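Local structure of alcohol dehydrogenase IV (Corynebacterium glutamicum, 3IV7) at residues A[8-13]-A[188-193]; A[176-181]-A[227-232]; A[269-274]-A[331-336]. The protein probably reduces maleylacetate with a nicotinamide cofactor, as a member of the iron-containing alcohol dehydrogenase family. All blocks are in the same frame, centred on the assembly; numbering follows the deposited sequence.

Overall arrangement
Contact 1 joins the sheet to the helical part of the chain; contacts 2 and 3 lie within the helical part. Contact 1 sets the strand 7-20, which pairs with the second subunit, against the start of helix 189-211. Contact 2, its centre about 12 Å away, packs helix 164-181 on helix 216-236 near the middle of the chain. The two touch directly: Asn191 O lies 2.6 Å from Ser232 OG, a probable hydrogen bond. Contact 3 closes the end of helix 256-271 with the loop 331-336; its centre is about 17 Å from that of contact 2 and about 20 Å from that of contact 1. Ile190 of contact 1 also lies near a bound 1,2-ethanediol, probably from the crystallisation liquor.

Contact 1: A[8-13]-A[188-193]; sequences FNHDTL and DPINAV
His10 reaches from its strand to the carboxylate of Asp188, giving ND1-H to OD2 at 2.7 Å with an N-H...O angle of 156°. The oxygen lies in the plane of the imidazole and accepts the bond on its syn side, the ring and carboxylate planes being 63° apart. Over one face of the same ring sits Ile190, whose CD1 is 4.1 Å from the ring centroid in a CH-pi contact, while its CG2 branch lies near His10 CE1. A branched aliphatic chain suits this place because it gives the flat ring a methyl surface and leaves the polar edge to Asp188. Two residues back along the strand, Phe8 also faces the helix: Pro189 CD packs over its ring, 3.7 Å from CD1, and Ile190 CD1 approaches CE2.

Asp188 is itself held by the helix start. With CG lying between its backbone N and carbonyl carbon (chi1 69°), the carboxylate folds over the first turn, and OD1 accepts from Asn191 N at 2.8 Å and weakly from Ile190 N. In return Asp188 N donates to Asn191 OD1 at 2.8 Å, while Asn191 ND2 turns to Ser235 and Asn186 O. One carboxylate oxygen thus serves the helix and the other the histidine; these N-H donors would probably favour the ionised carboxylate. Farther out, Phe8 meets Phe19 of the second subunit with nearly parallel rings, and strand 8-12 pairs antiparallel with a strand of that subunit. The whole is a capping box at a helix N-terminus, tied by a His-carboxylate hydrogen bond to an intersubunit beta-sheet.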
loop_
_atom_site.group_PDB
_atom_site.type_symbol
_atom_site.label_atom_id
_atom_site.label_comp_id
_atom_site.label_asym_id
_atom_site.label_seq_id
_atom_site.Cartn_x
_atom_site.Cartn_y
_atom_site.Cartn_z
ATOM N N PHE A 8 -8.362 5.904 12.058
ATOM C CA PHE A 8 -8.762 5.249 10.837
ATOM C C PHE A 8 -8.775 3.725 10.942
ATOM O O PHE A 8 -8.231 3.133 11.881
ATOM C CB PHE A 8 -7.880 5.687 9.644
ATOM C CG PHE A 8 -6.422 5.306 9.770
ATOM C CD1 PHE A 8 -5.498 6.194 10.328
ATOM C CD2 PHE A 8 -5.952 4.081 9.261
ATOM C CE1 PHE A 8 -4.137 5.837 10.426
ATOM C CE2 PHE A 8 -4.594 3.714 9.392
ATOM C CZ PHE A 8 -3.696 4.588 9.934
ATOM N N ASN A 9 -9.490 3.114 10.011
ATOM C CA ASN A 9 -9.578 1.673 9.866
ATOM C C ASN A 9 -9.271 1.394 8.390
ATOM O O ASN A 9 -10.062 1.744 7.491
ATOM C CB ASN A 9 -10.989 1.206 10.250
ATOM C CG ASN A 9 -11.117 -0.329 10.327
ATOM O OD1 ASN A 9 -10.437 -1.057 9.613
ATOM N ND2 ASN A 9 -12.029 -0.807 11.180
ATOM N N HIS A 10 -8.106 0.820 8.124
ATOM C CA HIS A 10 -7.648 0.658 6.756
ATOM C C HIS A 10 -7.489 -0.819 6.378
ATOM O O HIS A 10 -6.828 -1.601 7.083
ATOM C CB HIS A 10 -6.315 1.402 6.550
ATOM C CG HIS A 10 -5.733 1.214 5.187
ATOM N ND1 HIS A 10 -5.987 2.079 4.149
ATOM C CD2 HIS A 10 -4.983 0.213 4.667
ATOM C CE1 HIS A 10 -5.418 1.621 3.048
ATOM N NE2 HIS A 10 -4.789 0.499 3.342
ATOM N N ASP A 11 -8.075 -1.184 5.256
ATOM C CA ASP A 11 -7.919 -2.525 4.705
ATOM C C ASP A 11 -6.930 -2.488 3.563
ATOM O O ASP A 11 -7.204 -1.904 2.512
ATOM C CB ASP A 11 -9.238 -3.054 4.187
ATOM C CG ASP A 11 -10.229 -3.302 5.295
ATOM O OD1 ASP A 11 -9.997 -4.213 6.119
ATOM O OD2 ASP A 11 -11.230 -2.587 5.346
ATOM N N THR A 12 -5.779 -3.113 3.760
ATOM C CA THR A 12 -4.853 -3.315 2.658
ATOM C C THR A 12 -5.235 -4.622 2.007
ATOM O O THR A 12 -5.244 -5.636 2.653
ATOM C CB THR A 12 -3.442 -3.373 3.124
ATOM O OG1 THR A 12 -3.095 -2.103 3.704
ATOM C CG2 THR A 12 -2.509 -3.697 1.944
ATOM N N LEU A 13 -5.566 -4.570 0.718
ATOM C CA LEU A 13 -6.051 -5.731 -0.009
ATOM C C LEU A 13 -4.907 -6.526 -0.600
ATOM O O LEU A 13 -3.951 -5.941 -1.098
ATOM C CB LEU A 13 -6.980 -5.289 -1.141
ATOM C CG LEU A 13 -8.208 -4.495 -0.711
ATOM C CD1 LEU A 13 -9.067 -4.199 -1.910
ATOM C CD2 LEU A 13 -9.022 -5.223 0.407
ATOM N N ASP A 188 -8.142 8.038 4.239
ATOM C CA ASP A 188 -7.212 7.875 5.399
ATOM C C ASP A 188 -5.794 8.229 4.906
ATOM O O ASP A 188 -5.627 8.519 3.736
ATOM C CB ASP A 188 -7.322 6.457 6.006
ATOM C CG ASP A 188 -6.776 5.351 5.075
ATOM O OD1 ASP A 188 -5.713 5.571 4.428
ATOM O OD2 ASP A 188 -7.395 4.237 5.046
ATOM N N PRO A 189 -4.787 8.241 5.806
ATOM C CA PRO A 189 -3.471 8.712 5.378
ATOM C C PRO A 189 -2.772 7.849 4.368
ATOM O O PRO A 189 -1.923 8.360 3.616
ATOM C CB PRO A 189 -2.653 8.764 6.699
ATOM C CG PRO A 189 -3.659 8.928 7.763
ATOM C CD PRO A 189 -4.909 8.206 7.286
ATOM N N ILE A 190 -3.111 6.555 4.335
ATOM C CA ILE A 190 -2.480 5.607 3.424
ATOM C C ILE A 190 -3.084 5.735 2.034
ATOM O O ILE A 190 -2.350 5.903 1.060
ATOM C CB ILE A 190 -2.604 4.170 3.929
ATOM C CG1 ILE A 190 -1.876 4.048 5.268
ATOM C CG2 ILE A 190 -2.005 3.166 2.864
ATOM C CD1 ILE A 190 -2.279 2.889 6.108
ATOM N N ASN A 191 -4.419 5.638 1.914
ATOM C CA ASN A 191 -5.008 5.832 0.602
ATOM C C ASN A 191 -4.730 7.268 0.063
ATOM O O ASN A 191 -4.649 7.471 -1.143
ATOM C CB ASN A 191 -6.491 5.423 0.521
ATOM C CG ASN A 191 -7.388 6.140 1.531
ATOM O OD1 ASN A 191 -7.380 7.359 1.626
ATOM N ND2 ASN A 191 -8.271 5.368 2.194
ATOM N N ALA A 192 -4.548 8.230 0.976
ATOM C CA ALA A 192 -4.181 9.584 0.591
ATOM C C ALA A 192 -2.803 9.607 -0.079
ATOM O O ALA A 192 -2.639 10.204 -1.148
ATOM C CB ALA A 192 -4.191 10.495 1.781
ATOM N N VAL A 193 -1.801 8.981 0.548
ATOM C CA VAL A 193 -0.455 9.033 -0.024
ATOM C C VAL A 193 -0.419 8.283 -1.357
ATOM O O VAL A 193 0.182 8.758 -2.332
ATOM C CB VAL A 193 0.623 8.545 0.936
ATOM C CG1 VAL A 193 0.596 7.060 1.055
ATOM C CG2 VAL A 193 2.006 9.046 0.456
#

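Contact 2: A[176-181]-A[227-232]; sequences AHCIDS and YLAAVS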
loop_
_atom_site.group_PDB
_atom_site.type_symbol
_atom_site.label_atom_id
_atom_site.label_comp_id
_atom_site.label_asym_id
_atom_site.label_seq_id
_atom_site.Cartn_x
_atom_site.Cartn_y
_atom_site.Cartn_z
ATOM N N ALA A 176 -9.297 10.840 -11.537
ATOM C CA ALA A 176 -10.459 11.070 -10.736
ATOM C C ALA A 176 -10.477 10.128 -9.547
ATOM O O ALA A 176 -10.852 10.534 -8.452
ATOM C CB ALA A 176 -11.710 10.892 -11.555
ATOM N N HIS A 177 -10.067 8.874 -9.766
ATOM C CA HIS A 177 -9.960 7.907 -8.671
ATOM C C HIS A 177 -9.060 8.511 -7.586
ATOM O O HIS A 177 -9.389 8.465 -6.409
ATOM C CB HIS A 177 -9.391 6.553 -9.145
ATOM C CG HIS A 177 -10.310 5.769 -10.035
ATOM N ND1 HIS A 177 -11.687 5.857 -9.954
ATOM C CD2 HIS A 177 -10.050 4.772 -10.918
ATOM C CE1 HIS A 177 -12.230 5.012 -10.818
ATOM N NE2 HIS A 177 -11.259 4.337 -11.410
ATOM N N CYS A 178 -7.957 9.142 -7.988
ATOM C CA CYS A 178 -7.056 9.747 -7.016
ATOM C C CYS A 178 -7.703 10.907 -6.317
ATOM O O CYS A 178 -7.722 10.973 -5.109
ATOM C CB CYS A 178 -5.779 10.273 -7.677
ATOM S SG CYS A 178 -4.794 9.090 -8.493
ATOM N N ILE A 179 -8.164 11.868 -7.092
ATOM C CA ILE A 179 -8.631 13.125 -6.530
ATOM C C ILE A 179 -9.874 12.997 -5.650
ATOM O O ILE A 179 -9.893 13.480 -4.534
ATOM C CB ILE A 179 -8.791 14.215 -7.620
ATOM C CG1 ILE A 179 -7.388 14.555 -8.179
ATOM C CG2 ILE A 179 -9.453 15.485 -6.992
ATOM C CD1 ILE A 179 -7.340 15.543 -9.372
ATOM N N ASP A 180 -10.892 12.309 -6.135
ATOM C CA ASP A 180 -12.114 12.119 -5.332
ATOM C C ASP A 180 -11.781 11.376 -4.026
ATOM O O ASP A 180 -12.366 11.666 -2.972
ATOM C CB ASP A 180 -13.118 11.341 -6.113
ATOM C CG ASP A 180 -14.549 11.618 -5.701
ATOM O OD1 ASP A 180 -14.883 12.753 -5.229
ATOM O OD2 ASP A 180 -15.373 10.713 -5.978
ATOM N N SER A 181 -10.806 10.458 -4.096
ATOM C CA SER A 181 -10.416 9.659 -2.943
ATOM C C SER A 181 -9.830 10.519 -1.807
ATOM O O SER A 181 -9.892 10.135 -0.627
ATOM C CB SER A 181 -9.446 8.559 -3.361
ATOM O OG SER A 181 -10.122 7.510 -4.080
ATOM N N TYR A 227 -2.744 2.240 -11.472
ATOM C CA TYR A 227 -2.804 1.215 -10.434
ATOM C C TYR A 227 -2.944 1.844 -9.055
ATOM O O TYR A 227 -3.875 1.498 -8.290
ATOM C CB TYR A 227 -1.583 0.307 -10.474
ATOM C CG TYR A 227 -1.653 -0.784 -9.420
ATOM C CD1 TYR A 227 -2.611 -1.777 -9.487
ATOM C CD2 TYR A 227 -0.786 -0.781 -8.334
ATOM C CE1 TYR A 227 -2.703 -2.765 -8.491
ATOM C CE2 TYR A 227 -0.845 -1.760 -7.361
ATOM C CZ TYR A 227 -1.789 -2.756 -7.442
ATOM O OH TYR A 227 -1.858 -3.696 -6.435
ATOM N N LEU A 228 -2.060 2.791 -8.732
ATOM C CA LEU A 228 -2.138 3.447 -7.407
ATOM C C LEU A 228 -3.422 4.251 -7.208
ATOM O O LEU A 228 -3.988 4.281 -6.117
ATOM C CB LEU A 228 -0.907 4.278 -7.154
ATOM C CG LEU A 228 0.328 3.363 -6.963
ATOM C CD1 LEU A 228 1.449 4.164 -6.561
ATOM C CD2 LEU A 228 0.040 2.271 -5.913
ATOM N N ALA A 229 -3.911 4.866 -8.269
ATOM C CA ALA A 229 -5.184 5.580 -8.196
ATOM C C ALA A 229 -6.299 4.640 -7.730
ATOM O O ALA A 229 -7.117 5.001 -6.889
ATOM C CB ALA A 229 -5.528 6.165 -9.558
ATOM N N ALA A 230 -6.351 3.450 -8.351
ATOM C CA ALA A 230 -7.404 2.478 -8.091
ATOM C C ALA A 230 -7.269 1.824 -6.720
ATOM O O ALA A 230 -8.276 1.634 -6.013
ATOM C CB ALA A 230 -7.442 1.416 -9.218
ATOM N N VAL A 231 -6.032 1.521 -6.316
ATOM C CA VAL A 231 -5.780 0.988 -4.982
ATOM C C VAL A 231 -6.237 1.997 -3.898
ATOM O O VAL A 231 -6.846 1.614 -2.888
ATOM C CB VAL A 231 -4.296 0.631 -4.778
ATOM C CG1 VAL A 231 -4.023 0.280 -3.294
ATOM C CG2 VAL A 231 -3.879 -0.612 -5.719
ATOM N N SER A 232 -5.969 3.284 -4.137
ATOM C CA SER A 232 -6.418 4.344 -3.245
ATOM C C SER A 232 -7.962 4.381 -3.163
ATOM O O SER A 232 -8.549 4.433 -2.083
ATOM C CB SER A 232 -5.915 5.695 -3.759
ATOM O OG SER A 232 -6.389 6.744 -2.923
#
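Ala229 lies against Cys178 and His177 of the facing helix. Its methyl group is 3.9 Å from His177 CB and also meets Cys178 SG, though the modelled 3.2 Å between Ala229 CB and that sulfur is doubtfully short. The CB of His177 rests 3.6 Å from Ala229 O. An alanine suits this place because a single methyl lets the backbones close to 4.7 Å between Cys178 CA and Ala229 CA; the segments cross at 38° with axes 7.8 Å apart. One turn on, Ser181 CB packs against Ser232 OG.

The polar groups find their partners along or beyond the helices. Ser181 OG turns back to donate to His177 O of its own helix at 2.6 Å; chi1 of -74°, with OG beside the backbone N, points it down that turn. Ser232 OG is probably taken up by Asn191 O. The His177 ring uses both nitrogens elsewhere, on His242 and Ala123 O, and stacks on Phe233. In metal-dependent relatives the positions of His177 and His242 probably bind the metal.

Within this helical C-terminal part, then, small apolar surfaces set the helix spacing, while buried hydroxyls and imidazole satisfy their polarity elsewhere.

Contact 3: A[269-274]-A[331-336]; sequences AFNAGD and ANNPRP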
loop_
_atom_site.group_PDB
_atom_site.type_symbol
_atom_site.label_atom_id
_atom_site.label_comp_id
_atom_site.label_asym_id
_atom_site.label_seq_id
_atom_site.Cartn_x
_atom_site.Cartn_y
_atom_site.Cartn_z
ATOM N N ALA A 269 -13.114 21.786 -8.417
ATOM C CA ALA A 269 -13.417 23.208 -8.200
ATOM C C ALA A 269 -14.413 23.392 -7.085
ATOM O O ALA A 269 -14.266 24.280 -6.255
ATOM C CB ALA A 269 -13.955 23.837 -9.481
ATOM N N PHE A 270 -15.426 22.532 -7.072
ATOM C CA PHE A 270 -16.532 22.590 -6.107
ATOM C C PHE A 270 -16.080 22.305 -4.664
ATOM O O PHE A 270 -16.429 23.044 -3.751
ATOM C CB PHE A 270 -17.603 21.560 -6.519
ATOM C CG PHE A 270 -18.803 21.496 -5.597
ATOM C CD1 PHE A 270 -19.869 22.365 -5.766
ATOM C CD2 PHE A 270 -18.905 20.502 -4.639
ATOM C CE1 PHE A 270 -20.986 22.293 -4.929
ATOM C CE2 PHE A 270 -20.035 20.412 -3.806
ATOM C CZ PHE A 270 -21.060 21.307 -3.948
ATOM N N ASN A 271 -15.319 21.220 -4.476
ATOM C CA ASN A 271 -14.892 20.768 -3.117
ATOM C C ASN A 271 -13.597 21.362 -2.552
ATOM O O ASN A 271 -13.376 21.310 -1.333
ATOM C CB ASN A 271 -14.726 19.256 -3.104
ATOM C CG ASN A 271 -15.990 18.545 -2.804
ATOM O OD1 ASN A 271 -16.972 19.146 -2.349
ATOM N ND2 ASN A 271 -15.978 17.231 -2.996
ATOM N N ALA A 272 -12.732 21.874 -3.428
ATOM C CA ALA A 272 -11.366 22.253 -3.042
ATOM C C ALA A 272 -11.313 23.163 -1.842
ATOM O O ALA A 272 -10.628 22.872 -0.882
ATOM C CB ALA A 272 -10.633 22.888 -4.205
ATOM N N GLY A 273 -12.040 24.273 -1.906
ATOM C CA GLY A 273 -12.037 25.281 -0.824
ATOM C C GLY A 273 -12.417 24.732 0.544
ATOM O O GLY A 273 -11.980 25.256 1.577
ATOM N N ASP A 274 -13.248 23.696 0.559
ATOM C CA ASP A 274 -13.674 23.072 1.796
ATOM C C ASP A 274 -12.790 21.877 2.210
ATOM O O ASP A 274 -13.011 21.283 3.270
ATOM C CB ASP A 274 -15.143 22.635 1.689
ATOM C CG ASP A 274 -16.132 23.832 1.786
ATOM O OD1 ASP A 274 -16.039 24.614 2.747
ATOM O OD2 ASP A 274 -17.011 23.953 0.904
ATOM N N ALA A 331 -22.234 11.690 3.356
ATOM C CA ALA A 331 -22.529 12.732 4.327
ATOM C C ALA A 331 -21.295 13.620 4.566
ATOM O O ALA A 331 -21.420 14.828 4.801
ATOM C CB ALA A 331 -23.006 12.099 5.648
ATOM N N ASN A 332 -20.100 13.032 4.452
ATOM C CA ASN A 332 -18.879 13.771 4.746
ATOM C C ASN A 332 -18.234 14.531 3.557
ATOM O O ASN A 332 -17.152 15.078 3.705
ATOM C CB ASN A 332 -17.848 12.845 5.415
ATOM C CG ASN A 332 -17.111 11.969 4.416
ATOM O OD1 ASN A 332 -17.683 11.521 3.411
ATOM N ND2 ASN A 332 -15.824 11.730 4.682
ATOM N N ASN A 333 -18.911 14.640 2.418
ATOM C CA ASN A 333 -18.348 15.450 1.326
ATOM C C ASN A 333 -17.934 16.837 1.867
ATOM O O ASN A 333 -18.663 17.433 2.640
ATOM C CB ASN A 333 -19.342 15.630 0.181
ATOM C CG ASN A 333 -18.736 16.361 -0.983
ATOM O OD1 ASN A 333 -17.860 15.834 -1.657
ATOM N ND2 ASN A 333 -19.162 17.596 -1.200
ATOM N N PRO A 334 -16.757 17.345 1.458
ATOM C CA PRO A 334 -16.264 18.609 1.990
ATOM C C PRO A 334 -17.270 19.782 1.981
ATOM O O PRO A 334 -17.423 20.447 2.997
ATOM C CB PRO A 334 -15.080 18.908 1.095
ATOM C CG PRO A 334 -14.522 17.588 0.783
ATOM C CD PRO A 334 -15.668 16.584 0.836
ATOM N N ARG A 335 -17.876 20.060 0.825
ATOM C CA ARG A 335 -18.873 21.146 0.679
ATOM C C ARG A 335 -20.262 20.516 0.712
ATOM O O ARG A 335 -20.501 19.542 0.021
ATOM C CB ARG A 335 -18.655 21.846 -0.664
ATOM C CG ARG A 335 -19.490 23.127 -0.929
ATOM C CD ARG A 335 -18.946 23.778 -2.166
ATOM N NE ARG A 335 -19.574 25.030 -2.511
ATOM C CZ ARG A 335 -19.223 25.774 -3.558
ATOM N NH1 ARG A 335 -18.261 25.360 -4.385
ATOM N NH2 ARG A 335 -19.841 26.932 -3.797
ATOM N N PRO A 336 -21.180 21.057 1.538
ATOM C CA PRO A 336 -22.512 20.426 1.582
ATOM C C PRO A 336 -23.223 20.505 0.220
ATOM O O PRO A 336 -23.278 21.559 -0.383
ATOM C CB PRO A 336 -23.265 21.246 2.643
ATOM C CG PRO A 336 -22.315 22.384 3.059
ATOM C CD PRO A 336 -21.204 22.426 2.079
#
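Phe270 and Arg335 form a cation-pi stack that joins the end of helix 256-271 to the loop 331-336, in the helical C-terminal part of this iron-containing alcohol dehydrogenase fold. The guanidinium lies nearly parallel to the ring, with planes 17° apart and centres 4.6 Å from each other. The arginine chain runs extended across the same face: CD covers the centre, 3.7 Å from the ring centroid, and the guanidinium is offset toward CD1 and CE1. CG of Arg335 stands opposite its backbone N (chi1 -173°), and the remaining torsions are also extended; this straight reach brings NH1 to Phe270 O at 3.0 Å, in the carbonyl plane and on a lone pair. NH1 has a second acceptor in Leu358 O. A long, flat-ended cation is well suited here, since it can cover a ring and still serve backbone carbonyls at its edge.

Beside the stack, Asn271 and Asn333 meet amide to amide, their planes 42° apart. Each gives an N-H to the other's oxygen: Asn271 ND2 to Asn333 OD1 at 2.7 Å, and Asn333 ND2 to Asn271 OD1 at 2.9 Å. Asn271 OD1 also takes a weak bond from Arg335 N at 3.4 Å. Asparagine fits both places because one short side chain both donates and accepts. Asn333 ND2 lies at the edge of the Phe270 ring.

On the more exposed side, the Pro334 ring lies against Asn271, and its CB packs on Asp274 CB. Asp274 OD2 stays 4.4 Å from Arg335 NE, at most a long-range attraction: the oxygen lies well out of the guanidinium plane and no N-H points at it. The loop is braced from within as well: Asn333 ND2 also donates to Arg335 O at 2.7 Å.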